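Local coordinates for protein acetolactate synthase isozyme 1 large subunit (Escherichia coli, PDB 6LPI) that forms the large subunit of a thiamine diphosphate-dependent enzyme and binds thiamine diphosphate, a magnesium ion and flavin-adenine dinucleotide, at residues 233-238 with 338-343; 381-386 with 403-408; 22-27 with 47-52. One frame throughout, in Å; residues are numbered along the deposited sequence.

Contact 1 of 3, residues 233-238 with 338-343; sequences AEKAQL and VEAQPR
With CG of Arg343 anti to its own carbonyl carbon and the chain bent at the next torsion (chi2 -113°), the guanidinium swings back to meet the backbone of Ala236 near the end of helix 226-235. That end is a Schellman motif in the Rossmann-like central domain. Gln237, with positive phi, is its C-prime residue; Leu238 N reaches back to Ala233 O, and Gln237 N bonds more weakly to Glu234 O. Facing it is the loop that leads to helix 344-354, where Arg343 holds the N-cap position. The bond between them runs from Arg343 NE to Ala236 O, 2.9 Å long and fairly straight at 163°. It lies close to the guanidinium plane and in the plane of the carbonyl. Because Arg343 NH2 also bonds to Ile208 O of helix 198-210, the guanidinium is gripped at two points at least, which holds its rotation. Over one face, offset toward the rim, sits Gln341 NE2, itself bonded to Asn209 O. Leu238 comes in obliquely, its CD2 4.0 Å from Arg343 NH2.

The apolar part of the contact is small. Ala236 CB rests on Val338 CG1 at 3.6 Å, and the same valine packs on Ile208 and Asn209. Two residues further along the loop, Ala340 CA makes a CA-H...O contact of 3.4 Å with Lys235 O, while Ala340 CB lies beside Lys235 CG. Gln237 turns its CB to Gln341 O, 3.4 Å away. Its own chain bends at chi2, which folds the amide back over the helix end, and Gln237 NE2 donates to a lone pair of Glu234 O at 3.0 Å, with the acceptor lying in the amide plane.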
loop_
_atom_site.group_PDB
_atom_site.type_symbol
_atom_site.label_atom_id
_atom_site.label_comp_id
_atom_site.label_asym_id
_atom_site.label_seq_id
_atom_site.Cartn_x
_atom_site.Cartn_y
_atom_site.Cartn_z
ATOM N N ALA B 233 6.292 -1.658 23.220
ATOM C CA ALA B 233 6.279 -0.223 23.466
ATOM C C ALA B 233 6.090 0.073 24.944
ATOM O O ALA B 233 6.764 0.948 25.503
ATOM C CB ALA B 233 5.187 0.446 22.634
ATOM N N GLU B 234 5.206 -0.675 25.604
ATOM C CA GLU B 234 4.912 -0.384 26.994
ATOM C C GLU B 234 5.953 -0.943 27.941
ATOM O O GLU B 234 6.296 -0.283 28.930
ATOM C CB GLU B 234 3.537 -0.937 27.346
ATOM C CG GLU B 234 2.431 -0.137 26.690
ATOM C CD GLU B 234 1.104 -0.800 26.810
ATOM O OE1 GLU B 234 0.111 -0.235 26.319
ATOM O OE2 GLU B 234 1.056 -1.922 27.350
ATOM N N LYS B 235 6.500 -2.120 27.638
ATOM C CA LYS B 235 7.516 -2.716 28.504
ATOM C C LYS B 235 8.735 -1.815 28.602
ATOM O O LYS B 235 9.094 -1.354 29.689
ATOM C CB LYS B 235 7.899 -4.094 27.973
ATOM C CG LYS B 235 9.031 -4.820 28.680
ATOM C CD LYS B 235 8.735 -6.295 28.643
ATOM C CE LYS B 235 9.984 -7.128 28.658
ATOM N NZ LYS B 235 10.450 -7.592 29.983
ATOM N N ALA B 236 9.382 -1.549 27.466
ATOM C CA ALA B 236 10.559 -0.695 27.428
ATOM C C ALA B 236 10.210 0.778 27.558
ATOM O O ALA B 236 11.123 1.610 27.642
ATOM C CB ALA B 236 11.353 -0.936 26.142
ATOM N N GLN B 237 8.920 1.103 27.588
ATOM C CA GLN B 237 8.425 2.473 27.687
ATOM C C GLN B 237 9.036 3.377 26.612
ATOM O O GLN B 237 9.618 4.434 26.880
ATOM C CB GLN B 237 8.685 3.006 29.098
ATOM C CG GLN B 237 7.761 2.376 30.071
ATOM C CD GLN B 237 6.454 3.118 30.127
ATOM O OE1 GLN B 237 6.407 4.320 30.401
ATOM N NE2 GLN B 237 5.379 2.416 29.789
ATOM N N LEU B 238 8.823 2.981 25.400
ATOM C CA LEU B 238 9.384 3.651 24.238
ATOM C C LEU B 238 8.417 4.709 23.740
ATOM O O LEU B 238 7.233 4.411 23.543
ATOM C CB LEU B 238 9.631 2.647 23.134
ATOM C CG LEU B 238 10.518 1.496 23.597
ATOM C CD1 LEU B 238 10.786 0.561 22.437
ATOM C CD2 LEU B 238 11.805 2.012 24.229
ATOM N N VAL B 338 14.244 -7.753 26.437
ATOM C CA VAL B 338 14.257 -6.301 26.588
ATOM C C VAL B 338 13.918 -5.975 28.035
ATOM O O VAL B 338 12.865 -6.377 28.529
ATOM C CB VAL B 338 13.248 -5.632 25.646
ATOM C CG1 VAL B 338 13.037 -4.169 26.056
ATOM C CG2 VAL B 338 13.638 -5.802 24.179
ATOM N N GLU B 339 14.801 -5.258 28.725
ATOM C CA GLU B 339 14.485 -4.873 30.095
ATOM C C GLU B 339 13.357 -3.841 30.131
ATOM O O GLU B 339 13.064 -3.155 29.148
ATOM C CB GLU B 339 15.720 -4.322 30.800
ATOM C CG GLU B 339 16.844 -5.335 30.955
ATOM C CD GLU B 339 18.225 -4.710 30.823
ATOM O OE1 GLU B 339 18.311 -3.473 30.654
ATOM O OE2 GLU B 339 19.226 -5.457 30.890
ATOM N N ALA B 340 12.689 -3.778 31.284
ATOM C CA ALA B 340 11.573 -2.864 31.540
ATOM C C ALA B 340 12.051 -1.672 32.371
ATOM O O ALA B 340 12.141 -1.762 33.597
ATOM C CB ALA B 340 10.438 -3.607 32.235
ATOM N N GLN B 341 12.391 -0.557 31.699
ATOM C CA GLN B 341 12.943 0.708 32.192
ATOM C C GLN B 341 11.895 1.819 32.222
ATOM O O GLN B 341 11.135 1.989 31.259
ATOM C CB GLN B 341 14.107 1.180 31.324
ATOM C CG GLN B 341 15.068 0.107 30.891
ATOM C CD GLN B 341 16.285 0.688 30.192
ATOM O OE1 GLN B 341 16.715 1.801 30.499
ATOM N NE2 GLN B 341 16.842 -0.060 29.243
ATOM N N PRO B 342 11.852 2.602 33.285
ATOM C CA PRO B 342 10.891 3.707 33.349
ATOM C C PRO B 342 11.193 4.824 32.337
ATOM O O PRO B 342 10.300 5.592 31.977
ATOM C CB PRO B 342 11.063 4.231 34.776
ATOM C CG PRO B 342 11.521 3.045 35.553
ATOM C CD PRO B 342 12.382 2.248 34.614
ATOM N N ARG B 343 12.452 4.918 31.914
ATOM C CA ARG B 343 12.948 5.988 31.043
ATOM C C ARG B 343 12.411 7.349 31.479
ATOM O O ARG B 343 11.900 8.121 30.657
ATOM C CB ARG B 343 12.749 5.824 29.533
ATOM C CG ARG B 343 12.667 4.378 29.079
ATOM C CD ARG B 343 13.873 4.016 28.237
ATOM N NE ARG B 343 13.798 2.653 27.717
ATOM C CZ ARG B 343 14.809 2.032 27.118
ATOM N NH1 ARG B 343 15.963 2.658 26.976
ATOM N NH2 ARG B 343 14.672 0.789 26.674
#

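Contact 2 of 3, residues 381-386 with 403-408; sequences VDDNAI and PLNRPR
A type I beta turn, Asp382 to Ala385, presents two of its carbonyls to the guanidinium of Arg406, and the side chain of its Asp383 meets Asn405 as well. Arg406 comes out of its loop extended as far as CD and then bends at chi3 (-40°), which turns the edge of the guanidinium to the turn. Along that edge NH2 donates to Ala385 O at 3.0 Å; the oxygen is in the guanidinium plane, but the donor stands well above the plane of the carbonyl. NE points to Asp383 O in a bond modelled so short that its exact length is doubtful. CG1 of Ile386 lies beside the same edge, 4.2 Å from Arg406 NH2.

The turn opens strand 386-389, and residues 403-408 lead into strand 410-411, its parallel neighbour. The contact therefore joins the two entrances of a beta-alpha-beta crossover, made through helix 393-401, in the C-terminal thiamine diphosphate-binding domain.

Asn405 adds a second grip: ND2 donates to Asp383 OD1 at 3.2 Å, on the syn side of the carboxylate and somewhat out of its plane. The carboxylate and amide planes stand almost perpendicular, 84° apart. OD1 of Asn405 accepts from Lys252 N, so both ends of this amide are used. On the turn, Asn384 O takes a bond from Arg436 NE.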
loop_
_atom_site.group_PDB
_atom_site.type_symbol
_atom_site.label_atom_id
_atom_site.label_comp_id
_atom_site.label_asym_id
_atom_site.label_seq_id
_atom_site.Cartn_x
_atom_site.Cartn_y
_atom_site.Cartn_z
ATOM N N VAL B 381 -19.532 7.859 16.468
ATOM C CA VAL B 381 -19.318 6.443 16.154
ATOM C C VAL B 381 -18.447 5.778 17.211
ATOM O O VAL B 381 -17.941 6.418 18.132
ATOM C CB VAL B 381 -18.685 6.225 14.757
ATOM C CG1 VAL B 381 -19.456 6.983 13.663
ATOM C CG2 VAL B 381 -17.209 6.631 14.778
ATOM N N ASP B 382 -18.300 4.460 17.075
ATOM C CA ASP B 382 -17.549 3.660 18.024
ATOM C C ASP B 382 -16.108 3.513 17.557
ATOM O O ASP B 382 -15.702 3.994 16.495
ATOM C CB ASP B 382 -18.120 2.241 18.116
ATOM C CG ASP B 382 -19.412 2.167 18.862
ATOM O OD1 ASP B 382 -19.926 3.224 19.262
ATOM O OD2 ASP B 382 -19.934 1.040 19.018
ATOM N N ASP B 383 -15.336 2.788 18.356
ATOM C CA ASP B 383 -14.078 2.279 17.862
ATOM C C ASP B 383 -14.314 1.250 16.766
ATOM O O ASP B 383 -13.358 0.857 16.087
ATOM C CB ASP B 383 -13.254 1.702 19.009
ATOM C CG ASP B 383 -12.474 2.775 19.753
ATOM O OD1 ASP B 383 -12.243 3.843 19.144
ATOM O OD2 ASP B 383 -12.096 2.566 20.935
ATOM N N ASN B 384 -15.563 0.811 16.572
ATOM C CA ASN B 384 -15.884 -0.207 15.577
ATOM C C ASN B 384 -15.958 0.348 14.171
ATOM O O ASN B 384 -16.159 -0.426 13.232
ATOM C CB ASN B 384 -17.226 -0.871 15.896
ATOM C CG ASN B 384 -17.170 -1.701 17.133
ATOM O OD1 ASN B 384 -16.219 -2.447 17.336
ATOM N ND2 ASN B 384 -18.187 -1.596 17.968
ATOM N N ALA B 385 -15.800 1.652 14.002
ATOM C CA ALA B 385 -15.886 2.246 12.681
ATOM C C ALA B 385 -14.640 1.957 11.850
ATOM O O ALA B 385 -13.540 1.739 12.374
ATOM C CB ALA B 385 -16.088 3.755 12.800
ATOM N N ILE B 386 -14.828 1.956 10.535
ATOM C CA ILE B 386 -13.736 1.900 9.580
ATOM C C ILE B 386 -13.672 3.274 8.935
ATOM O O ILE B 386 -14.714 3.840 8.586
ATOM C CB ILE B 386 -13.931 0.777 8.543
ATOM C CG1 ILE B 386 -13.874 -0.590 9.233
ATOM C CG2 ILE B 386 -12.859 0.834 7.500
ATOM C CD1 ILE B 386 -14.620 -1.668 8.510
ATOM N N PRO B 403 -9.332 10.132 16.054
ATOM C CA PRO B 403 -8.745 9.194 17.035
ATOM C C PRO B 403 -8.729 7.761 16.523
ATOM O O PRO B 403 -9.492 6.894 16.952
ATOM C CB PRO B 403 -9.673 9.337 18.241
ATOM C CG PRO B 403 -10.935 9.937 17.726
ATOM C CD PRO B 403 -10.742 10.444 16.349
ATOM N N LEU B 404 -7.810 7.488 15.606
ATOM C CA LEU B 404 -7.683 6.137 15.084
ATOM C C LEU B 404 -7.024 5.273 16.140
ATOM O O LEU B 404 -5.884 5.535 16.536
ATOM C CB LEU B 404 -6.869 6.156 13.795
ATOM C CG LEU B 404 -7.457 7.082 12.727
ATOM C CD1 LEU B 404 -6.360 7.666 11.875
ATOM C CD2 LEU B 404 -8.456 6.273 11.880
ATOM N N ASN B 405 -7.738 4.244 16.603
ATOM C CA ASN B 405 -7.269 3.441 17.720
ATOM C C ASN B 405 -7.228 1.944 17.479
ATOM O O ASN B 405 -6.919 1.207 18.416
ATOM C CB ASN B 405 -8.098 3.718 18.978
ATOM C CG ASN B 405 -8.329 5.189 19.208
ATOM O OD1 ASN B 405 -7.378 5.980 19.149
ATOM N ND2 ASN B 405 -9.559 5.560 19.550
ATOM N N ARG B 406 -7.470 1.479 16.261
ATOM C CA ARG B 406 -7.466 0.060 15.982
ATOM C C ARG B 406 -6.591 -0.215 14.767
ATOM O O ARG B 406 -6.502 0.619 13.854
ATOM C CB ARG B 406 -8.881 -0.488 15.692
ATOM C CG ARG B 406 -9.793 -0.699 16.895
ATOM C CD ARG B 406 -11.152 -1.318 16.500
ATOM N NE ARG B 406 -11.690 -0.771 15.254
ATOM C CZ ARG B 406 -11.577 -1.362 14.064
ATOM N NH1 ARG B 406 -10.932 -2.515 13.959
ATOM N NH2 ARG B 406 -12.090 -0.795 12.977
ATOM N N PRO B 407 -5.919 -1.362 14.732
ATOM C CA PRO B 407 -5.323 -1.808 13.471
ATOM C C PRO B 407 -6.412 -2.097 12.447
ATOM O O PRO B 407 -7.549 -2.430 12.789
ATOM C CB PRO B 407 -4.571 -3.085 13.862
ATOM C CG PRO B 407 -4.339 -2.941 15.328
ATOM C CD PRO B 407 -5.518 -2.207 15.867
ATOM N N ARG B 408 -6.047 -1.944 11.179
ATOM C CA ARG B 408 -6.946 -2.150 10.046
ATOM C C ARG B 408 -8.273 -1.420 10.232
ATOM O O ARG B 408 -9.326 -1.870 9.790
ATOM C CB ARG B 408 -7.142 -3.642 9.792
ATOM C CG ARG B 408 -5.789 -4.362 9.757
ATOM C CD ARG B 408 -5.823 -5.777 9.232
ATOM N NE ARG B 408 -5.681 -5.709 7.785
ATOM C CZ ARG B 408 -4.692 -6.258 7.079
ATOM N NH1 ARG B 408 -3.725 -6.949 7.677
ATOM N NH2 ARG B 408 -4.675 -6.117 5.753
#

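Contact 3 of 3, residues 22-27 with 47-52; sequences FLEQQG and SQSTQI
Three hydrogen bonds converge on one hydroxyl: Ser49 OG donates to Glu24 OE1 and accepts from two backbone amides of its own loop. With OG anti to the serine's backbone N (chi1 -176°), the hydroxyl turns back to the amides that follow, taking a bond from Ile52 N at 3.1 Å and a longer one from Gln51 N at 3.3 Å. These make an ST motif and an ST turn. The bond to Glu24 OE1 is 2.9 Å long and uses the anti lone pair, on the side away from the other carboxylate oxygen. The glutamate reaches it with an extended chain whose flank is covered by two residues of the loop. Gln51 crosses it and sets OE1 3.4 Å from Glu24 CB, the amide turned only 26° from the carboxylate plane. Ile52 puts its CD1 tip between neighbouring helix residues, 3.8 Å from Leu23 CB and 3.8 Å from Glu24 CG.

Helix 15-25 ends here in a Schellman motif with Gly27 as the C-prime residue, and the end of Gln51 extends to it, NE2 lying 4.1 Å from Gly27 CA. From the contact the chain runs into strand 53-56, outermost within this chain in the parallel sheet of the N-terminal thiamine diphosphate-binding domain and next to strand 30-33. Ile52 also touches Ile28, while Leu23 packs on Phe155 of helix 147-159.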
loop_
_atom_site.group_PDB
_atom_site.type_symbol
_atom_site.label_atom_id
_atom_site.label_comp_id
_atom_site.label_asym_id
_atom_site.label_seq_id
_atom_site.Cartn_x
_atom_site.Cartn_y
_atom_site.Cartn_z
ATOM N N PHE B 22 -11.348 -22.760 -8.217
ATOM C CA PHE B 22 -10.171 -22.414 -7.437
ATOM C C PHE B 22 -10.471 -21.243 -6.513
ATOM O O PHE B 22 -10.123 -21.268 -5.322
ATOM C CB PHE B 22 -9.018 -22.101 -8.397
ATOM C CG PHE B 22 -7.720 -21.702 -7.721
ATOM C CD1 PHE B 22 -7.477 -20.374 -7.355
ATOM C CD2 PHE B 22 -6.727 -22.648 -7.483
ATOM C CE1 PHE B 22 -6.284 -20.014 -6.731
ATOM C CE2 PHE B 22 -5.525 -22.285 -6.859
ATOM C CZ PHE B 22 -5.307 -20.977 -6.484
ATOM N N LEU B 23 -11.135 -20.208 -7.044
ATOM C CA LEU B 23 -11.490 -19.059 -6.212
ATOM C C LEU B 23 -12.385 -19.488 -5.056
ATOM O O LEU B 23 -12.229 -19.002 -3.928
ATOM C CB LEU B 23 -12.159 -17.975 -7.052
ATOM C CG LEU B 23 -11.223 -17.301 -8.056
ATOM C CD1 LEU B 23 -11.916 -16.127 -8.734
ATOM C CD2 LEU B 23 -9.925 -16.859 -7.389
ATOM N N GLU B 24 -13.338 -20.393 -5.313
ATOM C CA GLU B 24 -14.148 -20.906 -4.216
ATOM C C GLU B 24 -13.269 -21.560 -3.168
ATOM O O GLU B 24 -13.334 -21.214 -1.980
ATOM C CB GLU B 24 -15.174 -21.938 -4.705
ATOM C CG GLU B 24 -16.342 -21.410 -5.523
ATOM C CD GLU B 24 -17.193 -22.522 -6.081
ATOM O OE1 GLU B 24 -18.318 -22.233 -6.555
ATOM O OE2 GLU B 24 -16.732 -23.683 -6.042
ATOM N N GLN B 25 -12.352 -22.425 -3.609
ATOM C CA GLN B 25 -11.523 -23.146 -2.655
ATOM C C GLN B 25 -10.518 -22.254 -1.935
ATOM O O GLN B 25 -9.945 -22.690 -0.932
ATOM C CB GLN B 25 -10.832 -24.314 -3.357
ATOM C CG GLN B 25 -11.809 -25.392 -3.826
ATOM C CD GLN B 25 -12.806 -25.782 -2.737
ATOM O OE1 GLN B 25 -12.417 -26.244 -1.662
ATOM N NE2 GLN B 25 -14.103 -25.631 -3.027
ATOM N N GLN B 26 -10.311 -21.018 -2.377
ATOM C CA GLN B 26 -9.549 -20.082 -1.563
ATOM C C GLN B 26 -10.440 -19.287 -0.616
ATOM O O GLN B 26 -9.954 -18.360 0.040
ATOM C CB GLN B 26 -8.763 -19.103 -2.434
ATOM C CG GLN B 26 -7.780 -19.721 -3.390
ATOM C CD GLN B 26 -6.765 -20.588 -2.696
ATOM O OE1 GLN B 26 -6.034 -20.131 -1.806
ATOM N NE2 GLN B 26 -6.680 -21.845 -3.126
ATOM N N GLY B 27 -11.723 -19.638 -0.509
ATOM C CA GLY B 27 -12.609 -18.961 0.415
ATOM C C GLY B 27 -13.160 -17.629 -0.052
ATOM O O GLY B 27 -13.814 -16.947 0.738
ATOM N N SER B 47 -21.542 -17.181 -13.055
ATOM C CA SER B 47 -22.970 -17.120 -12.788
ATOM C C SER B 47 -23.435 -18.318 -11.980
ATOM O O SER B 47 -24.403 -18.198 -11.223
ATOM C CB SER B 47 -23.749 -17.010 -14.091
ATOM O OG SER B 47 -23.702 -18.226 -14.812
ATOM N N GLN B 48 -22.720 -19.443 -12.078
ATOM C CA GLN B 48 -23.119 -20.721 -11.500
ATOM C C GLN B 48 -22.644 -20.928 -10.069
ATOM O O GLN B 48 -23.043 -21.915 -9.447
ATOM C CB GLN B 48 -22.568 -21.867 -12.343
ATOM C CG GLN B 48 -23.409 -22.283 -13.522
ATOM C CD GLN B 48 -22.593 -23.080 -14.524
ATOM O OE1 GLN B 48 -23.012 -23.274 -15.664
ATOM N NE2 GLN B 48 -21.416 -23.533 -14.110
ATOM N N SER B 49 -21.763 -20.072 -9.554
ATOM C CA SER B 49 -21.229 -20.257 -8.211
ATOM C C SER B 49 -22.324 -19.987 -7.194
ATOM O O SER B 49 -23.051 -18.997 -7.293
ATOM C CB SER B 49 -20.029 -19.331 -7.976
ATOM O OG SER B 49 -19.414 -19.531 -6.704
ATOM N N THR B 50 -22.489 -20.902 -6.256
ATOM C CA THR B 50 -23.357 -20.661 -5.112
ATOM C C THR B 50 -22.642 -19.983 -3.950
ATOM O O THR B 50 -23.269 -19.736 -2.913
ATOM C CB THR B 50 -24.001 -21.972 -4.646
ATOM O OG1 THR B 50 -25.007 -21.667 -3.686
ATOM C CG2 THR B 50 -22.980 -22.884 -3.997
ATOM N N GLN B 51 -21.345 -19.722 -4.082
ATOM C CA GLN B 51 -20.520 -19.203 -3.000
ATOM C C GLN B 51 -20.002 -17.791 -3.254
ATOM O O GLN B 51 -19.822 -17.029 -2.302
ATOM C CB GLN B 51 -19.322 -20.130 -2.751
ATOM C CG GLN B 51 -18.292 -19.562 -1.797
ATOM C CD GLN B 51 -17.248 -20.564 -1.361
ATOM O OE1 GLN B 51 -17.118 -21.644 -1.938
ATOM N NE2 GLN B 51 -16.472 -20.195 -0.347
ATOM N N ILE B 52 -19.755 -17.419 -4.510
ATOM C CA ILE B 52 -19.116 -16.153 -4.845
ATOM C C ILE B 52 -20.162 -15.224 -5.449
ATOM O O ILE B 52 -20.733 -15.517 -6.509
ATOM C CB ILE B 52 -17.916 -16.365 -5.791
ATOM C CG1 ILE B 52 -16.943 -17.373 -5.188
ATOM C CG2 ILE B 52 -17.185 -15.074 -6.065
ATOM C CD1 ILE B 52 -15.797 -17.718 -6.094
#

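How the contacts relate
From the N terminus, contact 3 comes first, closing a short loop containing strand 30-33 and helix 40-47, just before strand 53-56, the outer strand of the first parallel sheet within this chain. Contact 1 follows, with 99 residues between its segments; it brings the end of helix 226-235 to the chain leaving the second sheet's last strand and helix 327-334. Contact 2 then closes a loop of 16 residues at the start of the third sheet. All three are in series, so none nests in or crosses another, and none touches. Contact 2 lies nearest the chain centre; its own centre is about 26 Å from that of contact 1 and 31 Å from that of contact 3.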